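Local coordinates for dextranase (Pseudarthrobacter oxydans, PDB 6NZS), which hydrolyses internal alpha-1,6-glucosidic linkages of dextran, as an endo-acting glycoside hydrolase of family 49, at residues Y69-G74 and V290-T295; E151-T156 and P182-M187; D294-Y299 and H309-K314; K407-P412 and H435-W440. One frame throughout, in Å; residues are numbered along the deposited sequence.

How the contacts relate
Contact 1 joins the N-terminal Ig-like domain to the parallel beta-solenoid by docking a loop of the one on a loop of the other. Contact 3, its centre about 11 Å from that of contact 1, folds the same solenoid loop on itself; they share Asp294 and Thr295, and Ala293 O lies 2.9 Å from Val313 N, a probable hydrogen bond. Contact 2 pairs two strands inside the Ig-like domain and contact 4 two neighbouring solenoid coils. These two meet across the domain interface, centres about 17 Å apart, with Tyr155 OH 3.7 Å from Arg437 CD. Contacts 1 and 4 touch where Gly74 O lies 3.8 Å from Glu409 OE1. Contacts 2 and 3 are the most distant, about 34 Å between centres.

Contact 1 of 4, residues Y69-G74 and V290-T295; sequences YTKEDG and VYEADT
The Tyr291 ring has Asp73 CB over one face, 3.7 Å from the Tyr291 centroid and 22° off its normal, a CH-pi contact; CG of Glu292 covers the centre of the opposite face. Lys71 CE comes to the ring edge, 4.1 Å from Tyr291 CE2. The Tyr69 ring meets Val290 CG2 at its own edge and leans obliquely on Tyr291, the planes at 49° and Tyr69 OH 3.4 Å from Tyr291 CB. With CG anti to the backbone N (chi1 176°), Tyr291 reaches from the type II turn 290-293 into the 69-74 loop, joining the Ig-like domain to the beta-solenoid. Tyr69 OH donates to the anti lone pair of Asp73 OD2 (2.6 Å), which also pairs with Arg61, and a water links this hydroxyl to Tyr291 N. A second water joins Glu72 O to Tyr291 OH. A leucine in place of Tyr291 would probably deprive Asp73 CB of its aromatic face and that water of its phenol partner. Lys71 NZ donates to the syn lone pair of Glu292 OE1 at 2.8 Å, a salt bridge, with a water on OE2. An exposed lysine thus probably offsets the charge of a buried glutamate at this domain interface.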
loop_
_atom_site.group_PDB
_atom_site.type_symbol
_atom_site.label_atom_id
_atom_site.label_comp_id
_atom_site.label_asym_id
_atom_site.label_seq_id
_atom_site.Cartn_x
_atom_site.Cartn_y
_atom_site.Cartn_z
ATOM N N TYR A 69 5.362 10.080 23.701
ATOM C CA TYR A 69 4.581 11.119 23.048
ATOM C C TYR A 69 3.113 10.962 23.414
ATOM O O TYR A 69 2.663 9.890 23.834
ATOM C CB TYR A 69 4.768 11.111 21.523
ATOM C CG TYR A 69 4.221 9.886 20.812
ATOM C CD1 TYR A 69 4.957 8.714 20.756
ATOM C CD2 TYR A 69 2.982 9.922 20.178
ATOM C CE1 TYR A 69 4.470 7.593 20.096
ATOM C CE2 TYR A 69 2.484 8.802 19.520
ATOM C CZ TYR A 69 3.238 7.649 19.482
ATOM O OH TYR A 69 2.762 6.531 18.830
ATOM N N THR A 70 2.370 12.059 23.251
ATOM C CA THR A 70 0.927 12.054 23.421
ATOM C C THR A 70 0.173 12.535 22.191
ATOM O O THR A 70 -1.050 12.360 22.134
ATOM C CB THR A 70 0.512 12.914 24.628
ATOM O OG1 THR A 70 0.920 14.271 24.410
ATOM C CG2 THR A 70 1.150 12.393 25.903
ATOM N N LYS A 71 0.862 13.111 21.205
ATOM C CA LYS A 71 0.201 13.638 20.021
ATOM C C LYS A 71 -0.464 12.512 19.234
ATOM O O LYS A 71 -0.192 11.327 19.439
ATOM C CB LYS A 71 1.216 14.343 19.120
ATOM C CG LYS A 71 2.229 13.409 18.477
ATOM C CD LYS A 71 3.130 14.148 17.498
ATOM C CE LYS A 71 4.196 13.216 16.941
ATOM N NZ LYS A 71 5.139 13.930 16.031
ATOM N N GLU A 72 -1.344 12.900 18.316
ATOM C CA GLU A 72 -1.981 11.917 17.452
ATOM C C GLU A 72 -0.943 11.292 16.532
ATOM O O GLU A 72 -0.036 11.967 16.037
ATOM C CB GLU A 72 -3.084 12.571 16.623
ATOM C CG GLU A 72 -4.341 12.898 17.417
ATOM C CD GLU A 72 -5.477 13.358 16.527
ATOM O OE1 GLU A 72 -5.219 14.142 15.591
ATOM O OE2 GLU A 72 -6.628 12.930 16.760
ATOM N N ASP A 73 -1.069 9.981 16.314
ATOM C CA ASP A 73 -0.185 9.280 15.397
ATOM C C ASP A 73 -0.912 8.658 14.212
ATOM O O ASP A 73 -0.264 7.998 13.393
ATOM C CB ASP A 73 0.668 8.229 16.132
ATOM C CG ASP A 73 -0.163 7.176 16.858
ATOM O OD1 ASP A 73 -1.344 6.973 16.506
ATOM O OD2 ASP A 73 0.376 6.545 17.792
ATOM N N GLY A 74 -2.224 8.867 14.086
ATOM C CA GLY A 74 -2.991 8.326 12.983
ATOM C C GLY A 74 -3.603 6.965 13.230
ATOM O O GLY A 74 -4.473 6.548 12.453
ATOM N N VAL A 290 8.930 2.208 17.593
ATOM C CA VAL A 290 7.939 3.218 17.938
ATOM C C VAL A 290 7.625 4.064 16.708
ATOM O O VAL A 290 8.443 4.193 15.786
ATOM C CB VAL A 290 8.474 4.081 19.100
ATOM C CG1 VAL A 290 9.661 4.934 18.641
ATOM C CG2 VAL A 290 7.383 4.958 19.688
ATOM N N TYR A 291 6.419 4.632 16.681
ATOM C CA TYR A 291 6.074 5.625 15.671
ATOM C C TYR A 291 7.152 6.693 15.616
ATOM O O TYR A 291 7.568 7.218 16.651
ATOM C CB TYR A 291 4.758 6.293 16.061
ATOM C CG TYR A 291 4.299 7.421 15.159
ATOM C CD1 TYR A 291 4.091 7.216 13.799
ATOM C CD2 TYR A 291 4.047 8.691 15.676
ATOM C CE1 TYR A 291 3.645 8.236 12.984
ATOM C CE2 TYR A 291 3.602 9.718 14.871
ATOM C CZ TYR A 291 3.397 9.495 13.521
ATOM O OH TYR A 291 2.947 10.525 12.722
ATOM N N GLU A 292 7.597 7.017 14.401
ATOM C CA GLU A 292 8.617 8.049 14.195
ATOM C C GLU A 292 9.871 7.754 15.015
ATOM O O GLU A 292 10.484 8.655 15.599
ATOM C CB GLU A 292 8.073 9.454 14.472
ATOM C CG GLU A 292 7.292 10.079 13.318
ATOM C CD GLU A 292 6.802 11.484 13.628
ATOM O OE1 GLU A 292 6.458 11.749 14.799
ATOM O OE2 GLU A 292 6.760 12.327 12.705
ATOM N N ALA A 293 10.254 6.479 15.067
ATOM C CA ALA A 293 11.511 6.091 15.693
ATOM C C ALA A 293 12.666 6.798 14.996
ATOM O O ALA A 293 12.896 6.602 13.800
ATOM C CB ALA A 293 11.683 4.574 15.608
ATOM N N ASP A 294 13.376 7.650 15.739
ATOM C CA ASP A 294 14.377 8.549 15.172
ATOM C C ASP A 294 15.770 8.009 15.467
ATOM O O ASP A 294 16.122 7.785 16.630
ATOM C CB ASP A 294 14.213 9.956 15.754
ATOM C CG ASP A 294 14.947 11.023 14.944
ATOM O OD1 ASP A 294 15.755 10.667 14.057
ATOM O OD2 ASP A 294 14.713 12.229 15.197
ATOM N N THR A 295 16.559 7.793 14.410
ATOM C CA THR A 295 17.942 7.369 14.600
ATOM C C THR A 295 18.790 8.458 15.248
ATOM O O THR A 295 19.790 8.138 15.898
ATOM C CB THR A 295 18.561 6.878 13.281
ATOM O OG1 THR A 295 18.516 7.919 12.294
ATOM C CG2 THR A 295 17.802 5.655 12.759
HETATM O O HOH W 1 4.125 4.163 18.741
HETATM O O HOH W 2 5.590 14.678 13.030
HETATM O O HOH W 3 1.889 12.589 14.084
#

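Contact 2 of 4, residues E151-T156 and P182-M187; sequences EPQLYT and PRNSMM
Gln153 offers two acceptors to the 182-187 segment. Its backbone O takes the N-H of Arg183 at 2.9 Å in a nearly straight bond (176°), and the same O has Pro182 CA 3.5 Å away as a CA-H...O contact. Its side-chain OE1 receives Asn184 ND2 at 2.7 Å, the oxygen lying close to the amide plane of Asn184 while the two amide planes are 36° apart; Asn184 N adds a long, weak bond to this oxygen. The chain of Gln153 bends at chi2 (-69°), which turns its amide to that partner. The outer atoms of both amides are satisfied as well, Gln153 NE2 by Gln106 and Asn184 OD1 by Thr84. Leu154 and Pro182 form an antiparallel non-hydrogen-bonded pair, where strand 154-159 leaves a 3-10 turn to run beside strand 176-192 in the Ig-like domain. Leu154 CD2 packs 3.8 Å from Pro182 CD, the two side chains pointing the same way. Beyond this pair, Arg183 lays one guanidinium face over Tyr155 CB, with NH2 3.7 Å from that carbon. Arg183 NE donates to a water at 3.1 Å, and NH1 is taken by Ala81 O. The hydroxyl of Tyr155 bonds to Glu181.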
loop_
_atom_site.group_PDB
_atom_site.type_symbol
_atom_site.label_atom_id
_atom_site.label_comp_id
_atom_site.label_asym_id
_atom_site.label_seq_id
_atom_site.Cartn_x
_atom_site.Cartn_y
_atom_site.Cartn_z
ATOM N N GLU A 151 -19.575 -11.431 5.890
ATOM C CA GLU A 151 -20.591 -10.441 6.245
ATOM C C GLU A 151 -20.690 -10.124 7.739
ATOM O O GLU A 151 -20.774 -8.929 8.078
ATOM C CB GLU A 151 -21.949 -10.835 5.642
ATOM C CG GLU A 151 -22.944 -9.689 5.596
ATOM C CD GLU A 151 -24.247 -10.098 4.945
ATOM O OE1 GLU A 151 -24.214 -10.552 3.780
ATOM O OE2 GLU A 151 -25.300 -9.976 5.605
ATOM N N PRO A 152 -20.675 -11.093 8.667
ATOM C CA PRO A 152 -20.767 -10.737 10.095
ATOM C C PRO A 152 -19.590 -9.928 10.618
ATOM O O PRO A 152 -19.700 -9.359 11.714
ATOM C CB PRO A 152 -20.857 -12.097 10.805
ATOM C CG PRO A 152 -21.218 -13.071 9.751
ATOM C CD PRO A 152 -20.700 -12.555 8.462
ATOM N N GLN A 153 -18.472 -9.864 9.890
ATOM C CA GLN A 153 -17.321 -9.065 10.293
ATOM C C GLN A 153 -17.398 -7.618 9.820
ATOM O O GLN A 153 -16.590 -6.794 10.265
ATOM C CB GLN A 153 -16.034 -9.738 9.800
ATOM C CG GLN A 153 -15.585 -10.871 10.706
ATOM C CD GLN A 153 -15.105 -10.346 12.036
ATOM O OE1 GLN A 153 -14.283 -9.434 12.086
ATOM N NE2 GLN A 153 -15.641 -10.883 13.122
ATOM N N LEU A 154 -18.339 -7.284 8.947
ATOM C CA LEU A 154 -18.416 -5.929 8.420
ATOM C C LEU A 154 -18.833 -4.945 9.500
ATOM O O LEU A 154 -19.688 -5.239 10.340
ATOM C CB LEU A 154 -19.425 -5.859 7.271
ATOM C CG LEU A 154 -19.102 -6.695 6.031
ATOM C CD1 LEU A 154 -20.178 -6.519 4.971
ATOM C CD2 LEU A 154 -17.725 -6.309 5.493
ATOM N N TYR A 155 -18.245 -3.758 9.446
ATOM C CA TYR A 155 -18.694 -2.615 10.227
ATOM C C TYR A 155 -18.634 -1.397 9.310
ATOM O O TYR A 155 -17.983 -1.412 8.259
ATOM C CB TYR A 155 -17.816 -2.392 11.478
ATOM C CG TYR A 155 -16.580 -1.607 11.114
ATOM C CD1 TYR A 155 -15.539 -2.216 10.423
ATOM C CD2 TYR A 155 -16.486 -0.240 11.375
ATOM C CE1 TYR A 155 -14.437 -1.507 10.020
ATOM C CE2 TYR A 155 -15.388 0.481 10.971
ATOM C CZ TYR A 155 -14.359 -0.157 10.292
ATOM O OH TYR A 155 -13.262 0.556 9.878
ATOM N N THR A 156 -19.293 -0.321 9.722
ATOM C CA THR A 156 -19.248 0.933 8.983
ATOM C C THR A 156 -18.526 1.979 9.815
ATOM O O THR A 156 -18.849 2.178 10.995
ATOM C CB THR A 156 -20.658 1.407 8.612
ATOM O OG1 THR A 156 -21.271 0.423 7.757
ATOM C CG2 THR A 156 -20.615 2.765 7.896
ATOM N N PRO A 182 -14.510 -5.098 6.521
ATOM C CA PRO A 182 -14.307 -5.998 7.668
ATOM C C PRO A 182 -13.575 -5.283 8.796
ATOM O O PRO A 182 -12.585 -4.584 8.571
ATOM C CB PRO A 182 -13.448 -7.131 7.080
ATOM C CG PRO A 182 -13.784 -7.112 5.607
ATOM C CD PRO A 182 -13.957 -5.664 5.271
ATOM N N ARG A 183 -14.069 -5.468 10.026
ATOM C CA ARG A 183 -13.328 -4.976 11.188
ATOM C C ARG A 183 -12.002 -5.709 11.322
ATOM O O ARG A 183 -10.959 -5.095 11.589
ATOM C CB ARG A 183 -14.150 -5.190 12.458
ATOM C CG ARG A 183 -13.507 -4.575 13.698
ATOM C CD ARG A 183 -14.310 -4.804 14.988
ATOM N NE ARG A 183 -15.733 -4.461 14.873
ATOM C CZ ARG A 183 -16.282 -3.301 15.237
ATOM N NH1 ARG A 183 -15.549 -2.313 15.743
ATOM N NH2 ARG A 183 -17.587 -3.122 15.088
ATOM N N ASN A 184 -12.038 -7.028 11.150
ATOM C CA ASN A 184 -10.854 -7.872 11.162
ATOM C C ASN A 184 -10.671 -8.337 9.723
ATOM O O ASN A 184 -11.389 -9.222 9.247
ATOM C CB ASN A 184 -11.060 -9.025 12.138
ATOM C CG ASN A 184 -11.288 -8.533 13.546
ATOM O OD1 ASN A 184 -10.381 -7.993 14.175
ATOM N ND2 ASN A 184 -12.511 -8.685 14.041
ATOM N N SER A 185 -9.756 -7.693 9.020
ATOM C CA SER A 185 -9.598 -8.006 7.611
ATOM C C SER A 185 -8.781 -9.280 7.421
ATOM O O SER A 185 -8.047 -9.729 8.310
ATOM C CB SER A 185 -8.994 -6.822 6.862
ATOM O OG SER A 185 -7.708 -6.475 7.337
ATOM N N MET A 186 -8.935 -9.875 6.238
ATOM C CA MET A 186 -8.285 -11.140 5.906
ATOM C C MET A 186 -7.812 -11.060 4.462
ATOM O O MET A 186 -8.635 -11.096 3.539
ATOM C CB MET A 186 -9.238 -12.324 6.086
ATOM C CG MET A 186 -8.634 -13.672 5.665
ATOM S SD MET A 186 -7.151 -14.085 6.617
ATOM C CE MET A 186 -6.622 -15.578 5.778
ATOM N N MET A 187 -6.494 -10.972 4.271
ATOM C CA MET A 187 -5.889 -10.938 2.950
ATOM C C MET A 187 -5.286 -12.296 2.636
ATOM O O MET A 187 -4.708 -12.951 3.508
ATOM C CB MET A 187 -4.780 -9.888 2.916
ATOM C CG MET A 187 -5.062 -8.737 1.977
ATOM S SD MET A 187 -6.576 -7.869 2.402
ATOM C CE MET A 187 -6.174 -7.370 4.082
HETATM O O HOH W 4 -17.738 -6.286 13.438
HETATM O O HOH W 5 -19.594 -5.236 13.502
#

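Contact 3 of 4, residues D294-Y299 and H309-K314; sequences DTNNNY and HSSCVK
Ser311 CB lies against both Asp294 OD1 and Asn296 ND2, 3.3 Å from each, and its OG donates to the Asp294 oxygen at 3.1 Å. That OD1 is held twice: Ser311 OG meets it on the syn side but 33° out of the carboxylate plane, and Asn296 N reaches it at 3.0 Å from the opposite face, closing an Asx turn. The carboxylate gets there because CG of Asp294 stands anti to the backbone N (chi1 -164°), which brings its end back to 309-314. A leucine at Asp294 would probably leave both Ser311 OG and Asn296 N without their acceptor and free the start of the 294-299 turn to shift. Ser311 O is doubly held by Thr295, whose N binds at 3.0 Å and whose OG1 binds at 2.7 Å, the hydroxyl lying in the carbonyl plane on a lone pair. Asp294 and Cys312 form a single backbone bridge, and Cys312 is tied by its disulfide to Cys308. On the apolar side, Val313 CG2 lies 3.7 Å from Tyr299 CD2, the side chains crossing at about a right angle; the Tyr299 hydroxyl is hydrogen-bonded to His244. Lys314 NZ donates to His309 O and Cys312 O, tying its ammonium across 309-312. This is one long loop between solenoid strands 283-285 and 316-320, and His309 and Ser310 rest on Tyr345 of strand 342-346.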
loop_
_atom_site.group_PDB
_atom_site.type_symbol
_atom_site.label_atom_id
_atom_site.label_comp_id
_atom_site.label_asym_id
_atom_site.label_seq_id
_atom_site.Cartn_x
_atom_site.Cartn_y
_atom_site.Cartn_z
ATOM N N ASP A 294 13.376 7.650 15.739
ATOM C CA ASP A 294 14.377 8.549 15.172
ATOM C C ASP A 294 15.770 8.009 15.467
ATOM O O ASP A 294 16.122 7.785 16.630
ATOM C CB ASP A 294 14.213 9.956 15.754
ATOM C CG ASP A 294 14.947 11.023 14.944
ATOM O OD1 ASP A 294 15.755 10.667 14.057
ATOM O OD2 ASP A 294 14.713 12.229 15.197
ATOM N N THR A 295 16.559 7.793 14.410
ATOM C CA THR A 295 17.942 7.369 14.600
ATOM C C THR A 295 18.790 8.458 15.248
ATOM O O THR A 295 19.790 8.138 15.898
ATOM C CB THR A 295 18.561 6.878 13.281
ATOM O OG1 THR A 295 18.516 7.919 12.294
ATOM C CG2 THR A 295 17.802 5.655 12.759
ATOM N N ASN A 296 18.399 9.727 15.106
ATOM C CA ASN A 296 19.061 10.822 15.811
ATOM C C ASN A 296 18.748 10.838 17.303
ATOM O O ASN A 296 19.361 11.624 18.036
ATOM C CB ASN A 296 18.630 12.165 15.215
ATOM C CG ASN A 296 19.238 12.429 13.849
ATOM O OD1 ASN A 296 20.274 11.862 13.493
ATOM N ND2 ASN A 296 18.598 13.305 13.078
ATOM N N ASN A 297 17.815 10.012 17.769
ATOM C CA ASN A 297 17.337 10.037 19.148
ATOM C C ASN A 297 17.361 8.645 19.764
ATOM O O ASN A 297 16.472 8.274 20.537
ATOM C CB ASN A 297 15.938 10.649 19.228
ATOM C CG ASN A 297 15.537 11.022 20.648
ATOM O OD1 ASN A 297 16.375 11.080 21.549
ATOM N ND2 ASN A 297 14.246 11.269 20.853
ATOM N N ASN A 298 18.374 7.847 19.425
ATOM C CA ASN A 298 18.546 6.501 19.982
ATOM C C ASN A 298 17.364 5.581 19.671
ATOM O O ASN A 298 17.049 4.688 20.460
ATOM C CB ASN A 298 18.814 6.523 21.490
ATOM C CG ASN A 298 20.100 7.241 21.850
ATOM O OD1 ASN A 298 21.037 7.306 21.053
ATOM N ND2 ASN A 298 20.153 7.780 23.065
ATOM N N TYR A 299 16.701 5.789 18.533
ATOM C CA TYR A 299 15.517 5.038 18.112
ATOM C C TYR A 299 14.278 5.366 18.939
ATOM O O TYR A 299 13.213 4.778 18.701
ATOM C CB TYR A 299 15.730 3.516 18.064
ATOM C CG TYR A 299 16.723 3.067 17.023
ATOM C CD1 TYR A 299 18.091 3.183 17.243
ATOM C CD2 TYR A 299 16.297 2.522 15.815
ATOM C CE1 TYR A 299 19.004 2.771 16.293
ATOM C CE2 TYR A 299 17.203 2.110 14.859
ATOM C CZ TYR A 299 18.555 2.239 15.105
ATOM O OH TYR A 299 19.458 1.822 14.157
ATOM N N HIS A 309 12.112 13.571 8.368
ATOM C CA HIS A 309 11.938 13.054 7.013
ATOM C C HIS A 309 13.104 12.182 6.570
ATOM O O HIS A 309 12.900 11.200 5.845
ATOM C CB HIS A 309 11.732 14.217 6.038
ATOM C CG HIS A 309 11.522 13.790 4.619
ATOM N ND1 HIS A 309 10.311 13.323 4.152
ATOM C CD2 HIS A 309 12.368 13.765 3.561
ATOM C CE1 HIS A 309 10.421 13.025 2.869
ATOM N NE2 HIS A 309 11.660 13.282 2.486
ATOM N N SER A 310 14.321 12.497 7.010
ATOM C CA SER A 310 15.507 11.774 6.569
ATOM C C SER A 310 16.200 10.976 7.668
ATOM O O SER A 310 17.189 10.293 7.376
ATOM C CB SER A 310 16.507 12.733 5.911
ATOM O OG SER A 310 17.165 13.517 6.891
ATOM N N SER A 311 15.721 11.033 8.915
ATOM C CA SER A 311 16.368 10.343 10.029
ATOM C C SER A 311 15.496 9.305 10.726
ATOM O O SER A 311 16.019 8.510 11.518
ATOM C CB SER A 311 16.873 11.350 11.071
ATOM O OG SER A 311 15.850 12.269 11.414
ATOM N N CYS A 312 14.196 9.286 10.482
ATOM C CA CYS A 312 13.380 8.248 11.083
ATOM C C CYS A 312 13.570 6.931 10.343
ATOM O O CYS A 312 13.851 6.909 9.141
ATOM C CB CYS A 312 11.918 8.667 11.097
ATOM S SG CYS A 312 11.548 9.617 12.582
ATOM N N VAL A 313 13.434 5.829 11.091
ATOM C CA VAL A 313 13.658 4.494 10.538
ATOM C C VAL A 313 12.737 4.256 9.352
ATOM O O VAL A 313 11.514 4.429 9.440
ATOM C CB VAL A 313 13.447 3.430 11.626
ATOM C CG1 VAL A 313 13.516 2.018 11.023
ATOM C CG2 VAL A 313 14.464 3.585 12.738
ATOM N N LYS A 314 13.330 3.868 8.229
ATOM C CA LYS A 314 12.606 3.428 7.049
ATOM C C LYS A 314 12.713 1.912 6.978
ATOM O O LYS A 314 13.691 1.325 7.444
ATOM C CB LYS A 314 13.224 4.042 5.790
ATOM C CG LYS A 314 13.526 5.536 5.915
ATOM C CD LYS A 314 12.245 6.362 5.982
ATOM C CE LYS A 314 12.506 7.841 5.667
ATOM N NZ LYS A 314 13.502 8.439 6.611
#

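Contact 4 of 4, residues K407-P412 and H435-W440; sequences KNENGP and HNRMYW
Glu409 OE2 is gripped by two nitrogens of Arg437: NE and, in a weak bond, NH2, both 3.0 Å from Glu409 OE2. This salt bridge spans successive coils of the parallel beta-solenoid, where strands 398-407 and 423-435 run out into loops. The oxygen lies at the guanidinium edge, in its plane, but NE comes from above the carboxylate, the two planes being 67° apart. A bend at chi2 of Glu409 (102°) turns the carboxylate alongside the arginine, and Glu181 of the Ig-like domain takes NH1, so Arg437 is shared by two carboxylates, one from each domain. Asn408 runs beside Arg437, its CA over one guanidinium face and its CG 3.4 Å from Arg437 NH2; a water joins Asn408 OD1 to NH1, and Asn385 also binds OD1. Backbone bonds Lys407 N to His435 O and Arg437 N to Asn408 O hold the two loops together. Lys407 meets Asn436 CB with its own CB, then bends so that NZ bonds to Asn410 O (2.6 Å) and Pro412 O (2.8 Å); its loop wraps the ammonium, which also bonds to Asp388 O. Met438 SD lies 3.4 Å from Gly411 O, and Glu409 CB touches the edge of the Tyr439 ring at CE2. The Trp440 indole NE1 gives its proton to a water 2.9 Å away, and Gly411 N donates to the same water.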
loop_
_atom_site.group_PDB
_atom_site.type_symbol
_atom_site.label_atom_id
_atom_site.label_comp_id
_atom_site.label_asym_id
_atom_site.label_seq_id
_atom_site.Cartn_x
_atom_site.Cartn_y
_atom_site.Cartn_z
ATOM N N LYS A 407 -6.751 1.461 1.300
ATOM C CA LYS A 407 -6.370 2.777 1.777
ATOM C C LYS A 407 -6.962 2.995 3.164
ATOM O O LYS A 407 -8.081 2.559 3.437
ATOM C CB LYS A 407 -6.892 3.814 0.773
ATOM C CG LYS A 407 -6.758 5.267 1.184
ATOM C CD LYS A 407 -5.308 5.707 1.150
ATOM C CE LYS A 407 -5.126 6.991 1.926
ATOM N NZ LYS A 407 -3.729 7.516 1.742
ATOM N N ASN A 408 -6.194 3.639 4.055
ATOM C CA ASN A 408 -6.733 3.994 5.364
ATOM C C ASN A 408 -7.303 5.411 5.314
ATOM O O ASN A 408 -8.101 5.708 4.421
ATOM C CB ASN A 408 -5.701 3.757 6.479
ATOM C CG ASN A 408 -5.498 2.268 6.778
ATOM O OD1 ASN A 408 -6.024 1.400 6.080
ATOM N ND2 ASN A 408 -4.771 1.977 7.853
ATOM N N GLU A 409 -6.907 6.299 6.230
ATOM C CA GLU A 409 -7.602 7.575 6.402
ATOM C C GLU A 409 -6.910 8.750 5.733
ATOM O O GLU A 409 -7.580 9.641 5.187
ATOM C CB GLU A 409 -7.698 7.901 7.897
ATOM C CG GLU A 409 -8.581 6.949 8.675
ATOM C CD GLU A 409 -7.796 5.928 9.467
ATOM O OE1 GLU A 409 -6.552 5.896 9.342
ATOM O OE2 GLU A 409 -8.426 5.151 10.214
ATOM N N ASN A 410 -5.590 8.792 5.792
ATOM C CA ASN A 410 -4.833 10.014 5.612
ATOM C C ASN A 410 -4.109 10.009 4.275
ATOM O O ASN A 410 -3.518 8.995 3.888
ATOM C CB ASN A 410 -3.822 10.112 6.746
ATOM C CG ASN A 410 -2.985 11.330 6.656
ATOM O OD1 ASN A 410 -3.484 12.442 6.808
ATOM N ND2 ASN A 410 -1.688 11.144 6.401
ATOM N N GLY A 411 -4.128 11.155 3.590
ATOM C CA GLY A 411 -3.499 11.291 2.296
ATOM C C GLY A 411 -4.363 10.737 1.179
ATOM O O GLY A 411 -5.393 10.096 1.415
ATOM N N PRO A 412 -3.963 10.992 -0.059
ATOM C CA PRO A 412 -4.676 10.461 -1.222
ATOM C C PRO A 412 -4.191 9.048 -1.525
ATOM O O PRO A 412 -3.369 8.478 -0.809
ATOM C CB PRO A 412 -4.210 11.404 -2.326
ATOM C CG PRO A 412 -2.775 11.645 -1.959
ATOM C CD PRO A 412 -2.783 11.775 -0.453
ATOM N N HIS A 435 -10.781 -0.692 -0.544
ATOM C CA HIS A 435 -11.362 0.007 0.592
ATOM C C HIS A 435 -10.624 1.316 0.767
ATOM O O HIS A 435 -9.483 1.469 0.328
ATOM C CB HIS A 435 -11.222 -0.814 1.877
ATOM C CG HIS A 435 -12.044 -2.059 1.866
ATOM N ND1 HIS A 435 -13.421 -2.027 1.842
ATOM C CD2 HIS A 435 -11.693 -3.368 1.841
ATOM C CE1 HIS A 435 -13.888 -3.263 1.814
ATOM N NE2 HIS A 435 -12.858 -4.094 1.815
ATOM N N ASN A 436 -11.283 2.251 1.445
ATOM C CA ASN A 436 -10.632 3.493 1.837
ATOM C C ASN A 436 -11.440 4.107 2.964
ATOM O O ASN A 436 -12.653 3.909 3.043
ATOM C CB ASN A 436 -10.530 4.480 0.665
ATOM C CG ASN A 436 -11.849 5.159 0.367
ATOM O OD1 ASN A 436 -12.095 6.287 0.814
ATOM N ND2 ASN A 436 -12.721 4.474 -0.367
ATOM N N ARG A 437 -10.763 4.877 3.819
ATOM C CA ARG A 437 -11.425 5.582 4.908
ATOM C C ARG A 437 -11.144 7.077 4.823
ATOM O O ARG A 437 -10.992 7.757 5.840
ATOM C CB ARG A 437 -11.035 5.016 6.275
ATOM C CG ARG A 437 -11.653 3.642 6.578
ATOM C CD ARG A 437 -11.566 3.284 8.068
ATOM N NE ARG A 437 -10.194 3.304 8.565
ATOM C CZ ARG A 437 -9.329 2.303 8.456
ATOM N NH1 ARG A 437 -9.678 1.164 7.865
ATOM N NH2 ARG A 437 -8.099 2.443 8.942
ATOM N N MET A 438 -11.074 7.607 3.604
ATOM C CA MET A 438 -10.821 9.034 3.421
ATOM C C MET A 438 -12.086 9.806 3.788
ATOM O O MET A 438 -13.142 9.620 3.173
ATOM C CB MET A 438 -10.371 9.310 1.988
ATOM C CG MET A 438 -9.034 8.625 1.655
ATOM S SD MET A 438 -8.308 9.081 0.055
ATOM C CE MET A 438 -9.550 8.441 -1.058
ATOM N N TYR A 439 -11.995 10.649 4.816
ATOM C CA TYR A 439 -13.198 11.046 5.542
ATOM C C TYR A 439 -13.381 12.538 5.778
ATOM O O TYR A 439 -14.405 12.914 6.343
ATOM C CB TYR A 439 -13.259 10.349 6.914
ATOM C CG TYR A 439 -12.219 10.817 7.933
ATOM C CD1 TYR A 439 -12.477 11.878 8.801
ATOM C CD2 TYR A 439 -10.991 10.175 8.047
ATOM C CE1 TYR A 439 -11.534 12.291 9.733
ATOM C CE2 TYR A 439 -10.049 10.579 8.981
ATOM C CZ TYR A 439 -10.330 11.632 9.821
ATOM O OH TYR A 439 -9.397 12.027 10.750
ATOM N N TRP A 440 -12.440 13.386 5.375
ATOM C CA TRP A 440 -12.370 14.748 5.905
ATOM C C TRP A 440 -13.629 15.558 5.614
ATOM O O TRP A 440 -14.115 15.610 4.478
ATOM C CB TRP A 440 -11.177 15.473 5.293
ATOM C CG TRP A 440 -9.867 14.772 5.418
ATOM C CD1 TRP A 440 -9.107 14.275 4.394
ATOM C CD2 TRP A 440 -9.128 14.531 6.620
ATOM N NE1 TRP A 440 -7.952 13.732 4.888
ATOM C CE2 TRP A 440 -7.932 13.884 6.251
ATOM C CE3 TRP A 440 -9.355 14.813 7.974
ATOM C CZ2 TRP A 440 -6.976 13.491 7.180
ATOM C CZ3 TRP A 440 -8.405 14.420 8.901
ATOM C CH2 TRP A 440 -7.225 13.767 8.500
HETATM O O HOH W 6 -7.489 -0.720 7.761
HETATM O O HOH W 7 -7.346 11.418 2.873
HETATM O O HOH W 8 -5.165 13.807 4.084
#